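Long-range contacts in glycosyl hydrolase family 62 protein (Coprinopsis cinerea, PDB 5B6T), which hydrolyses alpha-L-arabinofuranosyl linkages, probably removing the arabinose side groups of arabinoxylan, as a member of glycoside hydrolase family 62: residues R261-G266 with Y286-L291; L193-N198 with G219-R224. One frame throughout, in Å; residues are numbered along the deposited sequence.

Contact 1 (R261-G266 with Y286-L291); sequences RDISHG and YLYQGL. With CA (calcium ion), chain D.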
ATOM      1  N   ARG A 261      -5.314   8.676  15.763  1.00 10.14           N
ATOM      2  CA  ARG A 261      -4.003   9.315  15.914  1.00 10.85           C
ATOM      3  C   ARG A 261      -2.918   8.649  15.077  1.00 10.29           C
ATOM      4  O   ARG A 261      -1.783   9.111  15.080  1.00 11.12           O
ATOM      5  CB  ARG A 261      -3.567   9.284  17.387  1.00 13.23           C
ATOM      6  CG  ARG A 261      -4.457  10.117  18.303  1.00 15.96           C
ATOM      7  CD  ARG A 261      -3.846  10.178  19.704  1.00 19.20           C
ATOM      8  NE  ARG A 261      -4.902  10.329  20.702  1.00 24.73           N
ATOM      9  CZ  ARG A 261      -4.840   9.902  21.968  1.00 28.96           C
ATOM     10  NH1 ARG A 261      -3.754   9.298  22.446  1.00 30.42           N
ATOM     11  NH2 ARG A 261      -5.888  10.079  22.761  1.00 32.45           N
ATOM     12  N   ASP A 262      -3.286   7.545  14.420  1.00  9.38           N
ATOM     13  CA  ASP A 262      -2.395   6.771  13.577  1.00  8.83           C
ATOM     14  C   ASP A 262      -2.764   6.989  12.131  1.00  8.52           C
ATOM     15  O   ASP A 262      -3.960   6.911  11.776  1.00  8.45           O
ATOM     16  CB  ASP A 262      -2.537   5.285  13.888  1.00  8.98           C
ATOM     17  CG  ASP A 262      -2.036   4.924  15.264  1.00  9.12           C
ATOM     18  OD1 ASP A 262      -0.828   4.627  15.391  1.00  9.19           O
ATOM     19  OD2 ASP A 262      -2.862   4.920  16.234  1.00  9.66           O
ATOM     20  N   ILE A 263      -1.739   7.260  11.305  1.00  8.00           N
ATOM     21  CA  ILE A 263      -1.903   7.313   9.856  1.00  8.17           C
ATOM     22  C   ILE A 263      -1.042   6.186   9.325  1.00  7.68           C
ATOM     23  O   ILE A 263       0.188   6.260   9.369  1.00  8.11           O
ATOM     24  CB  ILE A 263      -1.475   8.668   9.223  1.00  8.82           C
ATOM     25  CG1 ILE A 263      -2.114   9.842   9.948  1.00  9.61           C
ATOM     26  CG2 ILE A 263      -1.824   8.658   7.751  1.00  8.64           C
ATOM     27  CD1 ILE A 263      -3.635   9.906   9.939  1.00  9.49           C
ATOM     28  N   SER A 264      -1.705   5.112   8.903  1.00  7.21           N
ATOM     29  CA  SER A 264      -1.021   3.862   8.610  1.00  6.98           C
ATOM     30  C   SER A 264      -1.376   3.319   7.202  1.00  6.97           C
ATOM     31  O   SER A 264      -2.273   3.850   6.529  1.00  7.72           O
ATOM     32  CB  SER A 264      -1.311   2.898   9.780  1.00  6.90           C
ATOM     33  OG  SER A 264      -0.745   1.608   9.646  1.00  6.48           O
ATOM     34  N   HIS A 265      -0.624   2.280   6.802  1.00  6.79           N
ATOM     35  CA  HIS A 265      -0.640   1.600   5.505  1.00  6.50           C
ATOM     36  C   HIS A 265      -1.719   2.019   4.545  1.00  6.47           C
ATOM     37  O   HIS A 265      -2.867   1.652   4.711  1.00  7.40           O
ATOM     38  CB  HIS A 265      -0.701   0.090   5.722  1.00  6.28           C
ATOM     39  CG  HIS A 265      -0.304  -0.685   4.515  1.00  6.34           C
ATOM     40  ND1 HIS A 265       0.459  -1.833   4.565  1.00  6.73           N
ATOM     41  CD2 HIS A 265      -0.516  -0.428   3.204  1.00  6.57           C
ATOM     42  CE1 HIS A 265       0.673  -2.261   3.336  1.00  6.56           C
ATOM     43  NE2 HIS A 265       0.084  -1.435   2.491  1.00  6.69           N
ATOM     44  N   GLY A 266      -1.334   2.828   3.563  1.00  6.45           N
ATOM     45  CA  GLY A 266      -2.266   3.376   2.604  1.00  6.55           C
ATOM     46  C   GLY A 266      -1.763   3.407   1.169  1.00  6.44           C
ATOM     47  O   GLY A 266      -0.773   2.749   0.799  1.00  7.04           O
ATOM     48  N   TYR A 286      -5.035  10.410  -0.091  1.00  7.10           N
ATOM     49  CA  TYR A 286      -4.402   9.216   0.462  1.00  7.09           C
ATOM     50  C   TYR A 286      -5.450   8.394   1.154  1.00  6.79           C
ATOM     51  O   TYR A 286      -6.040   8.807   2.151  1.00  7.03           O
ATOM     52  CB  TYR A 286      -3.240   9.551   1.438  1.00  7.05           C
ATOM     53  CG  TYR A 286      -2.263   8.423   1.687  1.00  7.35           C
ATOM     54  CD1 TYR A 286      -1.472   7.935   0.665  1.00  7.45           C
ATOM     55  CD2 TYR A 286      -2.116   7.853   2.951  1.00  7.41           C
ATOM     56  CE1 TYR A 286      -0.578   6.902   0.898  1.00  7.72           C
ATOM     57  CE2 TYR A 286      -1.188   6.854   3.202  1.00  7.52           C
ATOM     58  CZ  TYR A 286      -0.457   6.354   2.152  1.00  7.58           C
ATOM     59  OH  TYR A 286       0.427   5.326   2.369  1.00  7.91           O
ATOM     60  N   LEU A 287      -5.666   7.181   0.639  1.00  6.69           N
ATOM     61  CA  LEU A 287      -6.579   6.216   1.253  1.00  6.92           C
ATOM     62  C   LEU A 287      -5.741   5.428   2.254  1.00  6.99           C
ATOM     63  O   LEU A 287      -4.731   4.847   1.873  1.00  7.51           O
ATOM     64  CB  LEU A 287      -7.155   5.300   0.163  1.00  7.22           C
ATOM     65  CG  LEU A 287      -8.178   4.257   0.649  1.00  7.34           C
ATOM     66  CD1 LEU A 287      -9.458   4.823   1.220  1.00  7.48           C
ATOM     67  CD2 LEU A 287      -8.488   3.335  -0.525  1.00  7.47           C
ATOM     68  N   TYR A 288      -6.129   5.449   3.524  1.00  6.85           N
ATOM     69  CA  TYR A 288      -5.244   4.951   4.576  1.00  6.75           C
ATOM     70  C   TYR A 288      -6.055   4.162   5.594  1.00  6.85           C
ATOM     71  O   TYR A 288      -7.297   4.174   5.566  1.00  7.20           O
ATOM     72  CB  TYR A 288      -4.527   6.126   5.220  1.00  7.12           C
ATOM     73  CG  TYR A 288      -5.392   6.944   6.158  1.00  6.91           C
ATOM     74  CD1 TYR A 288      -6.299   7.903   5.679  1.00  7.30           C
ATOM     75  CD2 TYR A 288      -5.290   6.797   7.528  1.00  7.12           C
ATOM     76  CE1 TYR A 288      -7.090   8.646   6.531  1.00  7.47           C
ATOM     77  CE2 TYR A 288      -6.076   7.536   8.388  1.00  7.92           C
ATOM     78  CZ  TYR A 288      -6.981   8.460   7.890  1.00  7.83           C
ATOM     79  OH  TYR A 288      -7.732   9.236   8.761  1.00  8.72           O
ATOM     80  N   GLN A 289      -5.354   3.510   6.507  1.00  6.88           N
ATOM     81  CA  GLN A 289      -5.981   2.881   7.645  1.00  7.18           C
ATOM     82  C   GLN A 289      -5.676   3.614   8.939  1.00  7.11           C
ATOM     83  O   GLN A 289      -4.527   4.028   9.204  1.00  7.07           O
ATOM     84  CB  GLN A 289      -5.561   1.405   7.803  1.00  7.21           C
ATOM     85  CG  GLN A 289      -4.067   1.186   8.029  1.00  7.37           C
ATOM     86  CD  GLN A 289      -3.658  -0.263   8.097  1.00  7.35           C
ATOM     87  OE1 GLN A 289      -4.294  -1.154   7.519  1.00  7.65           O
ATOM     88  NE2 GLN A 289      -2.544  -0.512   8.801  1.00  7.58           N
ATOM     89  N   GLY A 290      -6.731   3.761   9.754  1.00  7.38           N
ATOM     90  CA  GLY A 290      -6.657   4.375  11.069  1.00  7.99           C
ATOM     91  C   GLY A 290      -7.438   3.548  12.052  1.00  8.41           C
ATOM     92  O   GLY A 290      -8.094   2.571  11.685  1.00  8.21           O
ATOM     93  N   LEU A 291      -7.366   3.926  13.327  1.00  8.94           N
ATOM     94  CA  LEU A 291      -8.118   3.226  14.355  1.00 10.23           C
ATOM     95  C   LEU A 291      -8.303   4.088  15.590  1.00 10.77           C
ATOM     96  O   LEU A 291      -7.623   5.103  15.787  1.00 10.59           O
ATOM     97  CB  LEU A 291      -7.476   1.890  14.725  1.00 11.20           C
ATOM     98  CG  LEU A 291      -6.326   1.904  15.738  1.00 11.26           C
ATOM     99  CD1 LEU A 291      -5.943   0.485  16.018  1.00 11.98           C
ATOM    100  CD2 LEU A 291      -5.114   2.678  15.265  1.00 11.50           C
TER
HETATM  101 CA    CA D 501       0.096  -1.460   0.340  1.00  9.58          CA
HETATM  102  O   HOH W   1      -5.248   6.117  16.768  1.00 10.31           O
HETATM  103  O   HOH W   2       1.500   0.155   0.419  1.00  7.14           O
HETATM  104  O   HOH W   3       1.632  -2.832   0.253  1.00  7.49           O
HETATM  105  O   HOH W   4      -0.069  -1.531  -1.734  1.00  6.38           O
HETATM  106  O   HOH W   5      -1.348   0.053   0.368  1.00  6.35           O
HETATM  107  O   HOH W   6      -1.432  -3.003   0.379  1.00  6.30           O
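Ser264 and Gln289 join the two segments through three hydrogen bonds. They are an antiparallel hydrogen-bonded pair: Ser264 N gives to Gln289 O (3.0 Å), and Gln289 N gives to Ser264 O (3.1 Å). The third bond links the side chains. Gln289 NE2 donates to Ser264 OG over 2.9 Å, and the hydroxyl lies close to the amide plane. With Gln289 CG set between its backbone N and carbonyl carbon (chi1 61°), the extended remainder carries the amide past Ser264 onto His265 CB. Ser264 OG also bonds to Glu213, and Gln289 OE1 to Asp28 N. Packing is tightest at Gly266. Its CA is 3.0 Å from Leu287 O and also lies against the Tyr286 ring, which leaves no room for a side chain. Tyr286 OH takes a weak bond from Gly266 N; its stronger partner is Asn198. Strand 285-290 runs in one blade of the five-bladed beta-propeller known for this family. The chain turns a corner at His265, whose NE2 binds calcium at 2.1 Å; five waters complete the site. Ile263 CD1 meets Tyr288 CE2 obliquely at 3.7 Å. Toward Leu291 direct backbone bonds between the segments give way to a water, which ties Arg261 N, Asp262 OD2 and Leu291 O together. Asp262 is held mainly from outside, by Arg220 and Arg221. The side chain of Arg261 starts away from the strand and is exposed.

Contact 2 (L193-N198 with G219-R224); sequences LFEAAN and GRRWFR
Glu195 and Arg221 owe their meeting to two torsions. Glu195 CG lies between its backbone N and carbonyl carbon (chi1 61°), and the rest of the chain runs out straight. Arg221 bends at chi2 (-50°), which turns its guanidinium back to the carboxylate. Arg221 NH1 then donates a nearly straight hydrogen bond to Glu195 OE2 at 3.0 Å, part of a salt bridge. The oxygen lies in the guanidinium plane, but the nitrogen arrives on the anti side of the carboxylate and out of its plane. A water bridges the same two groups: it donates to Glu195 OE2 and accepts from Arg221 NH2, 2.8 Å from each. Phe194 stands with its ring perpendicular to the guanidinium, CD2 3.9 Å from Arg221 NH1, and the water sits at the ring's edge. The strands themselves do not pair. Strands 195-202 and 221-228 flank strand 207-215 in one propeller blade; the axes of segments 195-198 and 221-224 approach to 9.3 Å at 34°. Phe194 and Glu195 both face Glu213 there, a classic beta bulge. Glu213 is also the stronger partner of Arg221 NH1. A leucine in place of Arg221 would probably leave Glu195 and Glu213 without their shared positive mate and the water without the N-H it accepts. Further along, Phe223 turns its ring edge to Ala196, with CE2 3.7 Å from Ala196 O. Leu193 CD1 is only loosely near Arg224 NH1, which bonds instead to Arg192 O.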
ATOM      1  N   LEU A 193      11.823   3.181   9.734  1.00  7.97           N
ATOM      2  CA  LEU A 193      11.634   2.700   8.356  1.00  8.38           C
ATOM      3  C   LEU A 193      11.016   1.312   8.452  1.00  8.43           C
ATOM      4  O   LEU A 193      11.661   0.282   8.227  1.00  8.32           O
ATOM      5  CB  LEU A 193      12.968   2.699   7.621  1.00  8.73           C
ATOM      6  CG  LEU A 193      12.892   2.581   6.100  1.00  9.44           C
ATOM      7  CD1 LEU A 193      12.448   3.890   5.470  1.00  9.96           C
ATOM      8  CD2 LEU A 193      14.226   2.131   5.518  1.00  9.88           C
ATOM      9  N   PHE A 194       9.741   1.294   8.833  1.00  8.16           N
ATOM     10  CA  PHE A 194       9.155   0.067   9.366  1.00  8.30           C
ATOM     11  C   PHE A 194       8.518  -0.832   8.320  1.00  7.88           C
ATOM     12  O   PHE A 194       8.922  -1.980   8.166  1.00  8.16           O
ATOM     13  CB  PHE A 194       8.189   0.381  10.502  1.00  8.16           C
ATOM     14  CG  PHE A 194       7.791  -0.836  11.289  1.00  9.17           C
ATOM     15  CD1 PHE A 194       8.738  -1.540  12.022  1.00  9.24           C
ATOM     16  CD2 PHE A 194       6.491  -1.269  11.307  1.00  9.32           C
ATOM     17  CE1 PHE A 194       8.371  -2.679  12.728  1.00  9.71           C
ATOM     18  CE2 PHE A 194       6.117  -2.391  12.030  1.00  9.60           C
ATOM     19  CZ  PHE A 194       7.057  -3.105  12.729  1.00  9.69           C
ATOM     20  N   GLU A 195       7.521  -0.346   7.598  1.00  7.68           N
ATOM     21  CA  GLU A 195       6.895  -1.182   6.560  1.00  8.09           C
ATOM     22  C   GLU A 195       6.077  -0.302   5.617  1.00  7.69           C
ATOM     23  O   GLU A 195       6.187   0.932   5.673  1.00  7.75           O
ATOM     24  CB  GLU A 195       6.017  -2.251   7.223  1.00  8.15           C
ATOM     25  CG  GLU A 195       4.877  -1.693   8.070  1.00  8.67           C
ATOM     26  CD  GLU A 195       4.177  -2.700   8.962  1.00  9.60           C
ATOM     27  OE1 GLU A 195       4.475  -3.898   8.977  1.00  9.60           O
ATOM     28  OE2 GLU A 195       3.236  -2.316   9.702  1.00 10.81           O
ATOM     29  N   ALA A 196       5.345  -0.927   4.706  1.00  7.34           N
ATOM     30  CA  ALA A 196       4.314  -0.265   3.903  1.00  6.91           C
ATOM     31  C   ALA A 196       4.879   0.838   3.018  1.00  6.82           C
ATOM     32  O   ALA A 196       4.394   1.973   3.017  1.00  6.42           O
ATOM     33  CB  ALA A 196       3.204   0.268   4.794  1.00  6.98           C
ATOM     34  N   ALA A 197       5.791   0.449   2.146  1.00  6.49           N
ATOM     35  CA  ALA A 197       6.266   1.352   1.095  1.00  6.69           C
ATOM     36  C   ALA A 197       5.183   1.637   0.026  1.00  6.64           C
ATOM     37  O   ALA A 197       4.359   0.798  -0.284  1.00  6.87           O
ATOM     38  CB  ALA A 197       7.509   0.795   0.424  1.00  7.12           C
ATOM     39  N   ASN A 198       5.215   2.865  -0.493  1.00  6.45           N
ATOM     40  CA  ASN A 198       4.620   3.204  -1.789  1.00  6.43           C
ATOM     41  C   ASN A 198       5.687   3.872  -2.631  1.00  6.44           C
ATOM     42  O   ASN A 198       6.501   4.655  -2.122  1.00  6.67           O
ATOM     43  CB  ASN A 198       3.455   4.212  -1.705  1.00  6.46           C
ATOM     44  CG  ASN A 198       2.344   3.813  -0.750  1.00  6.71           C
ATOM     45  OD1 ASN A 198       2.173   4.461   0.284  1.00  7.04           O
ATOM     46  ND2 ASN A 198       1.535   2.834  -1.126  1.00  6.53           N
ATOM     47  N   GLY A 219       4.729   6.429  19.659  1.00 11.13           N
ATOM     48  CA  GLY A 219       4.173   5.119  19.372  1.00 11.12           C
ATOM     49  C   GLY A 219       3.154   5.056  18.236  1.00 10.39           C
ATOM     50  O   GLY A 219       2.627   3.976  17.942  1.00 11.11           O
ATOM     51  N   ARG A 220       2.885   6.176  17.579  1.00 10.21           N
ATOM     52  CA  ARG A 220       1.838   6.223  16.557  1.00  9.84           C
ATOM     53  C   ARG A 220       2.400   6.093  15.141  1.00  9.29           C
ATOM     54  O   ARG A 220       3.499   6.535  14.838  1.00  9.02           O
ATOM     55  CB  ARG A 220       1.043   7.528  16.685  1.00 10.52           C
ATOM     56  CG  ARG A 220       0.321   7.711  18.018  1.00 10.90           C
ATOM     57  CD  ARG A 220      -0.802   6.724  18.164  1.00 11.31           C
ATOM     58  NE  ARG A 220      -1.472   6.822  19.467  1.00 12.62           N
ATOM     59  CZ  ARG A 220      -2.438   6.003  19.859  1.00 13.32           C
ATOM     60  NH1 ARG A 220      -2.904   5.045  19.055  1.00 13.04           N
ATOM     61  NH2 ARG A 220      -2.962   6.160  21.063  1.00 14.28           N
ATOM     62  N   ARG A 221       1.599   5.508  14.270  1.00  8.45           N
ATOM     63  CA  ARG A 221       2.000   5.321  12.880  1.00  8.11           C
ATOM     64  C   ARG A 221       1.948   6.651  12.132  1.00  7.89           C
ATOM     65  O   ARG A 221       1.077   7.514  12.359  1.00  7.52           O
ATOM     66  CB  ARG A 221       1.103   4.299  12.178  1.00  8.02           C
ATOM     67  CG  ARG A 221       1.029   2.936  12.860  1.00  8.00           C
ATOM     68  CD  ARG A 221       2.416   2.404  13.163  1.00  8.52           C
ATOM     69  NE  ARG A 221       2.410   1.043  13.683  1.00  8.84           N
ATOM     70  CZ  ARG A 221       2.629  -0.058  12.973  1.00  8.80           C
ATOM     71  NH1 ARG A 221       2.820  -0.026  11.651  1.00  8.59           N
ATOM     72  NH2 ARG A 221       2.651  -1.243  13.614  1.00  9.44           N
ATOM     73  N   TRP A 222       2.890   6.777  11.211  1.00  7.68           N
ATOM     74  CA  TRP A 222       2.989   7.947  10.350  1.00  7.43           C
ATOM     75  C   TRP A 222       3.784   7.618   9.103  1.00  7.51           C
ATOM     76  O   TRP A 222       4.396   6.556   9.032  1.00  7.65           O
ATOM     77  CB  TRP A 222       3.611   9.135  11.095  1.00  7.49           C
ATOM     78  CG  TRP A 222       5.066   8.984  11.514  1.00  7.47           C
ATOM     79  CD1 TRP A 222       5.578   8.088  12.398  1.00  7.57           C
ATOM     80  CD2 TRP A 222       6.165   9.779  11.058  1.00  7.83           C
ATOM     81  NE1 TRP A 222       6.933   8.292  12.532  1.00  8.29           N
ATOM     82  CE2 TRP A 222       7.326   9.301  11.705  1.00  8.04           C
ATOM     83  CE3 TRP A 222       6.283  10.859  10.172  1.00  8.10           C
ATOM     84  CZ2 TRP A 222       8.577   9.866  11.496  1.00  8.24           C
ATOM     85  CZ3 TRP A 222       7.510  11.408   9.955  1.00  8.42           C
ATOM     86  CH2 TRP A 222       8.652  10.925  10.623  1.00  8.68           C
ATOM     87  N   PHE A 223       3.787   8.536   8.137  1.00  7.22           N
ATOM     88  CA  PHE A 223       4.517   8.381   6.883  1.00  7.15           C
ATOM     89  C   PHE A 223       5.607   9.389   6.658  1.00  7.56           C
ATOM     90  O   PHE A 223       5.410  10.586   6.877  1.00  7.20           O
ATOM     91  CB  PHE A 223       3.564   8.402   5.652  1.00  7.12           C
ATOM     92  CG  PHE A 223       2.842   7.111   5.496  1.00  7.04           C
ATOM     93  CD1 PHE A 223       1.639   6.882   6.193  1.00  7.33           C
ATOM     94  CD2 PHE A 223       3.415   6.089   4.783  1.00  7.07           C
ATOM     95  CE1 PHE A 223       1.008   5.664   6.088  1.00  7.92           C
ATOM     96  CE2 PHE A 223       2.790   4.857   4.703  1.00  7.16           C
ATOM     97  CZ  PHE A 223       1.605   4.643   5.376  1.00  7.41           C
ATOM     98  N   ARG A 224       6.739   8.869   6.179  1.00  7.85           N
ATOM     99  CA  ARG A 224       7.858   9.665   5.695  1.00  8.07           C
ATOM    100  C   ARG A 224       7.888   9.634   4.195  1.00  8.13           C
ATOM    101  O   ARG A 224       7.353   8.716   3.585  1.00  7.81           O
ATOM    102  CB  ARG A 224       9.166   9.124   6.273  1.00  8.11           C
ATOM    103  CG  ARG A 224       9.194   9.157   7.804  1.00  8.64           C
ATOM    104  CD  ARG A 224      10.424   8.512   8.402  1.00  8.98           C
ATOM    105  NE  ARG A 224      11.649   9.256   8.128  1.00  9.43           N
ATOM    106  CZ  ARG A 224      12.868   8.711   8.028  1.00  9.98           C
ATOM    107  NH1 ARG A 224      13.044   7.396   8.201  1.00  9.81           N
ATOM    108  NH2 ARG A 224      13.916   9.476   7.760  1.00 10.18           N
TER
HETATM  109  O   HOH W   7       2.846  -3.660  12.173  1.00 15.64           O

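Overall arrangement
The centres of contacts 1 and 2 are 10 Å apart, and the two touch directly. Asp262 of contact 1 reaches contact 2 twice: OD2 makes a salt bridge to Arg220 NH1 (2.8 Å), and OD1 probably bonds to Arg221 N (2.8 Å). Tyr286 packs edge-to-face with Phe223, its OH 3.3 Å from Phe223 CZ. Glu213 joins them again, since it bonds to Ser264, to His265 N and to Arg221. Contact 1 supplies His265, the one protein ligand of the calcium ion. Contact 2 brings the Glu195 side chain to about 3 Å from the bound lead ion. Bound glycerol, probably from the crystallisation liquor, lies about 4 Å from each of the side chains of His265 and Glu195, which may mark a pocket.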